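Local coordinates for nonsense-mediated mRNA decay protein 2 (Saccharomyces cerevisiae, PDB 4LUN), which takes part in nonsense-mediated decay, the pathway that degrades mRNAs carrying premature stop codons, and interacts through its C-terminus with the helicase Upf1, at residues Phe120-Leu134 against Ile186-Phe199. Residues are numbered along the deposited sequence; the frame is centred on the assembly and turned at random.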
ATOM      1  N   PHE A 120       2.451  -1.211  -8.061  1.00 18.03           N
ATOM      2  CA  PHE A 120       1.172  -1.828  -7.792  1.00 14.55           C
ATOM      3  C   PHE A 120       0.647  -2.677  -8.945  1.00 14.17           C
ATOM      4  O   PHE A 120      -0.389  -3.316  -8.820  1.00 18.09           O
ATOM      5  CB  PHE A 120       0.148  -0.740  -7.410  1.00 13.29           C
ATOM      6  CG  PHE A 120       0.545   0.030  -6.187  1.00 14.00           C
ATOM      7  CD1 PHE A 120       0.859  -0.647  -5.015  1.00 14.29           C
ATOM      8  CD2 PHE A 120       0.637   1.405  -6.214  1.00 12.36           C
ATOM      9  CE1 PHE A 120       1.251   0.038  -3.880  1.00 15.62           C
ATOM     10  CE2 PHE A 120       1.037   2.114  -5.086  1.00 16.10           C
ATOM     11  CZ  PHE A 120       1.342   1.423  -3.912  1.00 15.19           C
ATOM     12  N   GLU A 121       1.360  -2.693 -10.068  1.00 14.14           N
ATOM     13  CA  GLU A 121       0.951  -3.566 -11.165  1.00 14.29           C
ATOM     14  C   GLU A 121       1.169  -5.015 -10.721  1.00 18.35           C
ATOM     15  O   GLU A 121       2.255  -5.367 -10.248  1.00 19.35           O
ATOM     16  CB  GLU A 121       1.773  -3.244 -12.420  1.00 18.79           C
ATOM     17  CG  GLU A 121       1.419  -4.095 -13.658  1.00 24.68           C
ATOM     18  CD  GLU A 121       0.177  -3.613 -14.401  1.00 28.52           C
ATOM     19  OE1 GLU A 121       0.037  -2.389 -14.598  1.00 22.69           O
ATOM     20  OE2 GLU A 121      -0.655  -4.458 -14.806  1.00 30.85           O
ATOM     21  N   ASN A 122       0.140  -5.845 -10.853  1.00 14.84           N
ATOM     22  CA  ASN A 122       0.261  -7.248 -10.462  1.00 14.68           C
ATOM     23  C   ASN A 122       1.243  -7.965 -11.370  1.00 17.81           C
ATOM     24  O   ASN A 122       1.384  -7.614 -12.549  1.00 17.41           O
ATOM     25  CB  ASN A 122      -1.089  -7.962 -10.541  1.00 15.93           C
ATOM     26  CG  ASN A 122      -2.047  -7.564  -9.432  1.00 13.60           C
ATOM     27  OD1 ASN A 122      -1.644  -7.013  -8.401  1.00 16.99           O
ATOM     28  ND2 ASN A 122      -3.328  -7.819  -9.657  1.00 14.47           N
ATOM     29  N   PRO A 123       1.915  -8.991 -10.836  1.00 16.44           N
ATOM     30  CA  PRO A 123       2.722  -9.836 -11.717  1.00 17.42           C
ATOM     31  C   PRO A 123       1.816 -10.425 -12.788  1.00 17.33           C
ATOM     32  O   PRO A 123       0.629 -10.613 -12.547  1.00 17.87           O
ATOM     33  CB  PRO A 123       3.229 -10.942 -10.783  1.00 19.43           C
ATOM     34  CG  PRO A 123       3.174 -10.345  -9.410  1.00 16.76           C
ATOM     35  CD  PRO A 123       1.973  -9.417  -9.427  1.00 14.67           C
ATOM     36  N   SER A 124       2.381 -10.699 -13.961  1.00 20.12           N
ATOM     37  CA  SER A 124       1.633 -11.291 -15.057  1.00 17.77           C
ATOM     38  C   SER A 124       2.037 -12.749 -15.233  1.00 22.22           C
ATOM     39  O   SER A 124       1.853 -13.329 -16.303  1.00 25.57           O
ATOM     40  CB  SER A 124       1.899 -10.514 -16.356  1.00 16.53           C
ATOM     41  OG  SER A 124       3.275 -10.174 -16.470  1.00 28.69           O
ATOM     42  N   VAL A 125       2.596 -13.328 -14.172  1.00 18.15           N
ATOM     43  CA  VAL A 125       2.927 -14.750 -14.134  1.00 15.31           C
ATOM     44  C   VAL A 125       2.337 -15.344 -12.869  1.00 17.12           C
ATOM     45  O   VAL A 125       1.890 -14.613 -11.986  1.00 14.30           O
ATOM     46  CB  VAL A 125       4.446 -14.974 -14.106  1.00 16.96           C
ATOM     47  CG1 VAL A 125       5.080 -14.576 -15.442  1.00 22.73           C
ATOM     48  CG2 VAL A 125       5.069 -14.174 -12.959  1.00 17.53           C
ATOM     49  N   ASP A 126       2.361 -16.668 -12.770  1.00 15.57           N
ATOM     50  CA  ASP A 126       1.784 -17.354 -11.626  1.00 14.14           C
ATOM     51  C   ASP A 126       2.801 -17.367 -10.493  1.00 15.22           C
ATOM     52  O   ASP A 126       3.980 -17.082 -10.698  1.00 19.50           O
ATOM     53  CB  ASP A 126       1.427 -18.790 -12.014  1.00 15.32           C
ATOM     54  CG  ASP A 126       0.370 -19.414 -11.109  1.00 22.01           C
ATOM     55  OD1 ASP A 126      -0.035 -18.796 -10.101  1.00 20.84           O
ATOM     56  OD2 ASP A 126      -0.060 -20.545 -11.416  1.00 20.68           O
ATOM     57  N   ILE A 127       2.331 -17.700  -9.299  1.00 19.20           N
ATOM     58  CA  ILE A 127       3.213 -17.849  -8.144  1.00 17.29           C
ATOM     59  C   ILE A 127       4.019 -19.139  -8.276  1.00 24.42           C
ATOM     60  O   ILE A 127       3.454 -20.206  -8.473  1.00 26.75           O
ATOM     61  CB  ILE A 127       2.386 -17.868  -6.847  1.00 21.27           C
ATOM     62  CG1 ILE A 127       1.805 -16.475  -6.596  1.00 20.13           C
ATOM     63  CG2 ILE A 127       3.224 -18.320  -5.654  1.00 23.52           C
ATOM     64  CD1 ILE A 127       0.794 -16.419  -5.472  1.00 21.67           C
ATOM     65  N   GLU A 128       5.338 -19.024  -8.179  1.00 24.05           N
ATOM     66  CA  GLU A 128       6.227 -20.180  -8.282  1.00 29.25           C
ATOM     67  C   GLU A 128       6.646 -20.647  -6.901  1.00 34.65           C
ATOM     68  O   GLU A 128       6.787 -21.842  -6.642  1.00 36.33           O
ATOM     69  CB  GLU A 128       7.471 -19.809  -9.081  1.00 30.65           C
ATOM     70  CG  GLU A 128       7.227 -19.602 -10.563  1.00 40.01           C
ATOM     71  CD  GLU A 128       7.351 -20.881 -11.376  1.00 42.50           C
ATOM     72  OE1 GLU A 128       8.484 -21.394 -11.498  1.00 49.43           O
ATOM     73  OE2 GLU A 128       6.326 -21.369 -11.897  1.00 36.31           O
ATOM     74  N   SER A 129       6.861 -19.678  -6.025  1.00 24.82           N
ATOM     75  CA  SER A 129       7.342 -19.924  -4.677  1.00 25.68           C
ATOM     76  C   SER A 129       6.501 -19.108  -3.721  1.00 24.08           C
ATOM     77  O   SER A 129       6.456 -17.893  -3.841  1.00 22.72           O
ATOM     78  CB  SER A 129       8.796 -19.457  -4.568  1.00 28.07           C
ATOM     79  OG  SER A 129       9.196 -19.310  -3.214  1.00 27.37           O
ATOM     80  N   GLU A 130       5.850 -19.754  -2.768  1.00 18.67           N
ATOM     81  CA  GLU A 130       5.020 -19.010  -1.826  1.00 24.47           C
ATOM     82  C   GLU A 130       5.880 -18.250  -0.843  1.00 21.99           C
ATOM     83  O   GLU A 130       5.463 -17.241  -0.273  1.00 19.37           O
ATOM     84  CB  GLU A 130       4.051 -19.935  -1.116  1.00 22.58           C
ATOM     85  CG  GLU A 130       3.036 -20.527  -2.076  1.00 29.95           C
ATOM     86  CD  GLU A 130       1.919 -21.252  -1.371  1.00 37.74           C
ATOM     87  OE1 GLU A 130       1.972 -21.348  -0.127  1.00 37.67           O
ATOM     88  OE2 GLU A 130       0.988 -21.716  -2.066  1.00 42.94           O
ATOM     89  N   ARG A 131       7.100 -18.733  -0.658  1.00 21.41           N
ATOM     90  CA  ARG A 131       8.081 -17.985   0.105  1.00 19.44           C
ATOM     91  C   ARG A 131       8.354 -16.633  -0.552  1.00 21.10           C
ATOM     92  O   ARG A 131       8.385 -15.589   0.111  1.00 21.42           O
ATOM     93  CB  ARG A 131       9.362 -18.807   0.192  1.00 20.03           C
ATOM     94  CG  ARG A 131      10.273 -18.390   1.298  1.00 27.03           C
ATOM     95  CD  ARG A 131      11.230 -17.305   0.894  1.00 28.76           C
ATOM     96  NE  ARG A 131      11.936 -16.884   2.093  1.00 30.61           N
ATOM     97  CZ  ARG A 131      12.762 -15.854   2.171  1.00 32.57           C
ATOM     98  NH1 ARG A 131      13.021 -15.117   1.097  1.00 28.88           N
ATOM     99  NH2 ARG A 131      13.340 -15.583   3.337  1.00 36.57           N
ATOM    100  N   ASP A 132       8.538 -16.649  -1.866  1.00 17.63           N
ATOM    101  CA  ASP A 132       8.743 -15.418  -2.603  1.00 18.20           C
ATOM    102  C   ASP A 132       7.488 -14.554  -2.602  1.00 16.43           C
ATOM    103  O   ASP A 132       7.593 -13.320  -2.588  1.00 20.49           O
ATOM    104  CB  ASP A 132       9.172 -15.696  -4.044  1.00 22.66           C
ATOM    105  CG  ASP A 132      10.541 -16.356  -4.133  1.00 33.30           C
ATOM    106  OD1 ASP A 132      11.268 -16.370  -3.116  1.00 28.93           O
ATOM    107  OD2 ASP A 132      10.888 -16.850  -5.228  1.00 29.36           O
ATOM    108  N   GLU A 133       6.322 -15.195  -2.627  1.00 18.85           N
ATOM    109  CA  GLU A 133       5.068 -14.430  -2.658  1.00 16.49           C
ATOM    110  C   GLU A 133       4.888 -13.673  -1.356  1.00 18.21           C
ATOM    111  O   GLU A 133       4.445 -12.535  -1.371  1.00 16.99           O
ATOM    112  CB  GLU A 133       3.862 -15.324  -2.948  1.00 17.47           C
ATOM    113  CG  GLU A 133       2.517 -14.594  -2.950  1.00 17.23           C
ATOM    114  CD  GLU A 133       2.415 -13.461  -3.980  1.00 22.22           C
ATOM    115  OE1 GLU A 133       3.281 -13.309  -4.875  1.00 20.23           O
ATOM    116  OE2 GLU A 133       1.419 -12.712  -3.903  1.00 23.61           O
ATOM    117  N   LEU A 134       5.246 -14.292  -0.234  1.00 18.71           N
ATOM    118  CA  LEU A 134       5.181 -13.585   1.045  1.00 21.59           C
ATOM    119  C   LEU A 134       6.074 -12.339   1.060  1.00 19.81           C
ATOM    120  O   LEU A 134       5.674 -11.298   1.592  1.00 18.36           O
ATOM    121  CB  LEU A 134       5.528 -14.533   2.206  1.00 18.97           C
ATOM    122  CG  LEU A 134       4.449 -15.561   2.548  1.00 27.07           C
ATOM    123  CD1 LEU A 134       5.048 -16.752   3.288  1.00 35.96           C
ATOM    124  CD2 LEU A 134       3.336 -14.915   3.379  1.00 30.24           C
ATOM    125  N   ILE A 186      -5.918   1.307  -6.943  1.00 14.21           N
ATOM    126  CA  ILE A 186      -4.761   0.534  -6.471  1.00 11.12           C
ATOM    127  C   ILE A 186      -5.190  -0.723  -5.701  1.00 13.79           C
ATOM    128  O   ILE A 186      -4.681  -1.835  -5.935  1.00 12.09           O
ATOM    129  CB  ILE A 186      -3.884   1.430  -5.584  1.00 10.33           C
ATOM    130  CG1 ILE A 186      -3.218   2.505  -6.439  1.00 13.11           C
ATOM    131  CG2 ILE A 186      -2.793   0.616  -4.848  1.00 13.12           C
ATOM    132  CD1 ILE A 186      -2.615   3.639  -5.615  1.00 15.96           C
ATOM    133  N   LEU A 187      -6.104  -0.566  -4.755  1.00 13.15           N
ATOM    134  CA  LEU A 187      -6.506  -1.715  -3.947  1.00 13.18           C
ATOM    135  C   LEU A 187      -7.264  -2.761  -4.758  1.00 15.85           C
ATOM    136  O   LEU A 187      -7.088  -3.964  -4.545  1.00 15.93           O
ATOM    137  CB  LEU A 187      -7.301  -1.265  -2.730  1.00 18.40           C
ATOM    138  CG  LEU A 187      -6.393  -0.719  -1.633  1.00 17.24           C
ATOM    139  CD1 LEU A 187      -7.145   0.231  -0.698  1.00 20.34           C
ATOM    140  CD2 LEU A 187      -5.834  -1.915  -0.870  1.00 15.99           C
ATOM    141  N   ARG A 188      -8.097  -2.323  -5.695  1.00 14.39           N
ATOM    142  CA  ARG A 188      -8.812  -3.297  -6.526  1.00 14.36           C
ATOM    143  C   ARG A 188      -7.855  -4.176  -7.330  1.00 19.73           C
ATOM    144  O   ARG A 188      -8.141  -5.358  -7.587  1.00 18.49           O
ATOM    145  CB  ARG A 188      -9.807  -2.619  -7.466  1.00 18.60           C
ATOM    146  CG  ARG A 188     -10.814  -3.619  -8.025  1.00 31.21           C
ATOM    147  CD  ARG A 188     -12.166  -2.994  -8.261  1.00 32.93           C
ATOM    148  NE  ARG A 188     -12.211  -2.282  -9.530  1.00 44.50           N
ATOM    149  CZ  ARG A 188     -13.337  -1.947 -10.149  1.00 40.53           C
ATOM    150  NH1 ARG A 188     -14.508  -2.268  -9.618  1.00 44.92           N
ATOM    151  NH2 ARG A 188     -13.288  -1.297 -11.302  1.00 35.72           N
ATOM    152  N   GLU A 189      -6.731  -3.600  -7.736  1.00 14.87           N
ATOM    153  CA  GLU A 189      -5.697  -4.358  -8.434  1.00 15.83           C
ATOM    154  C   GLU A 189      -4.972  -5.327  -7.489  1.00 16.02           C
ATOM    155  O   GLU A 189      -5.000  -6.528  -7.701  1.00 13.90           O
ATOM    156  CB  GLU A 189      -4.694  -3.417  -9.127  1.00 18.15           C
ATOM    157  CG  GLU A 189      -3.420  -4.103  -9.687  1.00 17.18           C
ATOM    158  CD  GLU A 189      -3.620  -4.751 -11.056  1.00 24.31           C
ATOM    159  OE1 GLU A 189      -4.781  -4.851 -11.508  1.00 24.43           O
ATOM    160  OE2 GLU A 189      -2.605  -5.149 -11.688  1.00 23.80           O
ATOM    161  N   ILE A 190      -4.337  -4.802  -6.446  1.00 14.24           N
ATOM    162  CA  ILE A 190      -3.442  -5.628  -5.631  1.00 12.24           C
ATOM    163  C   ILE A 190      -4.160  -6.682  -4.777  1.00 14.87           C
ATOM    164  O   ILE A 190      -3.588  -7.720  -4.459  1.00 14.77           O
ATOM    165  CB  ILE A 190      -2.464  -4.768  -4.788  1.00 12.28           C
ATOM    166  CG1 ILE A 190      -3.209  -3.962  -3.709  1.00 14.62           C
ATOM    167  CG2 ILE A 190      -1.624  -3.858  -5.715  1.00 11.76           C
ATOM    168  CD1 ILE A 190      -2.277  -3.013  -2.934  1.00 14.49           C
ATOM    169  N   LEU A 191      -5.422  -6.448  -4.436  1.00 14.82           N
ATOM    170  CA  LEU A 191      -6.149  -7.441  -3.666  1.00 11.82           C
ATOM    171  C   LEU A 191      -6.520  -8.649  -4.514  1.00 15.23           C
ATOM    172  O   LEU A 191      -6.916  -9.687  -3.976  1.00 15.63           O
ATOM    173  CB  LEU A 191      -7.409  -6.836  -3.058  1.00 16.20           C
ATOM    174  CG  LEU A 191      -7.138  -5.805  -1.970  1.00 14.36           C
ATOM    175  CD1 LEU A 191      -8.463  -5.244  -1.463  1.00 15.15           C
ATOM    176  CD2 LEU A 191      -6.367  -6.431  -0.830  1.00 21.49           C
ATOM    177  N   ASN A 192      -6.372  -8.510  -5.830  1.00 15.71           N
ATOM    178  CA  ASN A 192      -6.878  -9.522  -6.755  0.53 19.00           C
ATOM    179  C   ASN A 192      -5.797 -10.267  -7.540  1.00 25.10           C
ATOM    180  O   ASN A 192      -6.018 -10.714  -8.667  1.00 28.47           O
ATOM    181  CB  ASN A 192      -7.914  -8.905  -7.700  0.53 18.67           C
ATOM    182  CG  ASN A 192      -9.249  -8.646  -7.007  0.53 19.77           C
ATOM    183  OD1 ASN A 192     -10.013  -9.578  -6.748  0.53 23.41           O
ATOM    184  ND2 ASN A 192      -9.526  -7.386  -6.690  0.53 22.12           N
ATOM    185  N   TYR A 193      -4.624 -10.410  -6.942  1.00 14.41           N
ATOM    186  CA  TYR A 193      -3.615 -11.285  -7.526  1.00 14.75           C
ATOM    187  C   TYR A 193      -3.611 -12.601  -6.757  1.00 13.46           C
ATOM    188  O   TYR A 193      -3.265 -12.630  -5.574  1.00 17.29           O
ATOM    189  CB  TYR A 193      -2.231 -10.651  -7.476  1.00 12.87           C
ATOM    190  CG  TYR A 193      -1.141 -11.562  -8.005  1.00 15.31           C
ATOM    191  CD1 TYR A 193      -1.061 -11.876  -9.362  1.00 15.52           C
ATOM    192  CD2 TYR A 193      -0.192 -12.104  -7.153  1.00 16.26           C
ATOM    193  CE1 TYR A 193      -0.059 -12.717  -9.848  1.00 13.52           C
ATOM    194  CE2 TYR A 193       0.805 -12.945  -7.626  1.00 14.98           C
ATOM    195  CZ  TYR A 193       0.869 -13.246  -8.975  1.00 17.29           C
ATOM    196  OH  TYR A 193       1.882 -14.084  -9.435  1.00 16.11           O
ATOM    197  N   LYS A 194      -4.026 -13.678  -7.425  1.00 14.15           N
ATOM    198  CA  LYS A 194      -4.071 -15.012  -6.811  1.00 13.18           C
ATOM    199  C   LYS A 194      -4.851 -15.001  -5.497  1.00 14.92           C
ATOM    200  O   LYS A 194      -4.402 -15.569  -4.505  1.00 15.53           O
ATOM    201  CB  LYS A 194      -2.659 -15.567  -6.589  1.00 16.12           C
ATOM    202  CG  LYS A 194      -1.842 -15.716  -7.866  1.00 17.60           C
ATOM    203  CD  LYS A 194      -2.388 -16.838  -8.731  1.00 18.66           C
ATOM    204  CE  LYS A 194      -2.495 -18.125  -7.947  1.00 25.76           C
ATOM    205  NZ  LYS A 194      -2.623 -19.309  -8.844  1.00 30.00           N
ATOM    206  N   PHE A 195      -6.002 -14.327  -5.502  1.00 14.38           N
ATOM    207  CA  PHE A 195      -6.799 -14.153  -4.291  1.00 15.15           C
ATOM    208  C   PHE A 195      -7.056 -15.453  -3.563  1.00 15.80           C
ATOM    209  O   PHE A 195      -7.046 -15.488  -2.334  1.00 15.59           O
ATOM    210  CB  PHE A 195      -8.138 -13.494  -4.605  1.00 16.42           C
ATOM    211  CG  PHE A 195      -9.155 -13.641  -3.504  1.00 15.50           C
ATOM    212  CD1 PHE A 195      -9.137 -12.784  -2.413  1.00 16.51           C
ATOM    213  CD2 PHE A 195     -10.151 -14.609  -3.577  1.00 16.93           C
ATOM    214  CE1 PHE A 195     -10.067 -12.918  -1.392  1.00 16.86           C
ATOM    215  CE2 PHE A 195     -11.098 -14.748  -2.553  1.00 17.12           C
ATOM    216  CZ  PHE A 195     -11.053 -13.901  -1.463  1.00 15.62           C
ATOM    217  N   LYS A 196      -7.278 -16.526  -4.315  1.00 16.99           N
ATOM    218  CA  LYS A 196      -7.679 -17.784  -3.689  1.00 19.78           C
ATOM    219  C   LYS A 196      -6.622 -18.399  -2.771  1.00 16.97           C
ATOM    220  O   LYS A 196      -6.963 -19.250  -1.935  1.00 17.23           O
ATOM    221  CB  LYS A 196      -8.211 -18.786  -4.731  1.00 23.57           C
ATOM    222  CG  LYS A 196      -9.572 -18.374  -5.290  1.00 26.22           C
ATOM    223  CD  LYS A 196     -10.293 -19.531  -5.971  1.00 32.40           C
ATOM    224  CE  LYS A 196      -9.517 -20.069  -7.162  1.00 43.46           C
ATOM    225  NZ  LYS A 196     -10.252 -21.203  -7.810  1.00 45.59           N
ATOM    226  N   LEU A 197      -5.364 -17.948  -2.899  1.00 15.71           N
ATOM    227  CA  LEU A 197      -4.270 -18.421  -2.034  1.00 14.11           C
ATOM    228  C   LEU A 197      -4.255 -17.743  -0.668  1.00 17.79           C
ATOM    229  O   LEU A 197      -3.646 -18.261   0.265  1.00 16.90           O
ATOM    230  CB  LEU A 197      -2.891 -18.337  -2.718  1.00 18.04           C
ATOM    231  CG  LEU A 197      -2.731 -19.272  -3.919  1.00 24.09           C
ATOM    232  CD1 LEU A 197      -1.322 -19.162  -4.480  1.00 28.63           C
ATOM    233  CD2 LEU A 197      -3.056 -20.720  -3.535  1.00 29.34           C
ATOM    234  N   GLY A 198      -4.938 -16.607  -0.539  1.00 14.41           N
ATOM    235  CA  GLY A 198      -5.112 -15.970   0.762  1.00 17.41           C
ATOM    236  C   GLY A 198      -4.050 -14.966   1.180  1.00 18.00           C
ATOM    237  O   GLY A 198      -4.178 -14.329   2.226  1.00 16.82           O
ATOM    238  N   PHE A 199      -2.992 -14.817   0.392  1.00 14.36           N
ATOM    239  CA  PHE A 199      -1.960 -13.843   0.751  1.00 15.33           C
ATOM    240  C   PHE A 199      -2.450 -12.388   0.672  1.00 17.36           C
ATOM    241  O   PHE A 199      -2.004 -11.522   1.449  1.00 17.61           O
ATOM    242  CB  PHE A 199      -0.700 -14.031  -0.113  1.00 14.01           C
ATOM    243  CG  PHE A 199      -0.038 -15.375   0.050  1.00 20.03           C
ATOM    244  CD1 PHE A 199       0.676 -15.671   1.196  1.00 21.55           C
ATOM    245  CD2 PHE A 199      -0.115 -16.332  -0.951  1.00 19.75           C
ATOM    246  CE1 PHE A 199       1.296 -16.904   1.348  1.00 23.75           C
ATOM    247  CE2 PHE A 199       0.506 -17.578  -0.800  1.00 21.32           C
ATOM    248  CZ  PHE A 199       1.203 -17.855   0.354  1.00 21.72           C
TER
HETATM  249  O   HOH W   1      -1.146 -13.242  -3.751  1.00 19.06           O
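The Tyr193 ring is sandwiched between Pro123, whose CD stands 3.8 Å from the ring centroid and 6° off the normal, a CH-pi contact, and CG of the following Lys194, centred over the opposite face. Val125 O and Glu133 OE2 lie at its edge, near the ring plane. The first of these is a hydrogen bond, Tyr193 OH to Val125 O at 2.6 Å, with the donor tilted 25° from the carbonyl plane of Val125. The Phe120 ring takes Ile186 CG2 over one face, while the Phe199 ring has the Glu130 carboxylate at its edge and Glu133 CG off-centre. Both segments belong to the N-terminal MIF4G domain of Upf2, a HEAT-repeat-like fold: the connection leading into helix 130-152 runs beside helix 182-190 and the loop that follows. There Asn122 clamps Glu189 twice, its N reaching the anti lone pair of Glu189 OE2 at 3.0 Å and its ND2 donating to Glu189 O at 2.9 Å from above the carbonyl plane. Amide and carboxylate stack with planes 11° apart. Asn192 N reaches Glu189 O from the face opposite ND2. The Lys194 chain turns twice on its way out, which brings NZ to Asp126 OD1 (2.9 Å) in a salt bridge; OD1 of Asp126 also accepts from Ile127 N. One water donates to Glu133 OE2 and Tyr193 O, and Arg136 pairs with the same carboxylate oxygen.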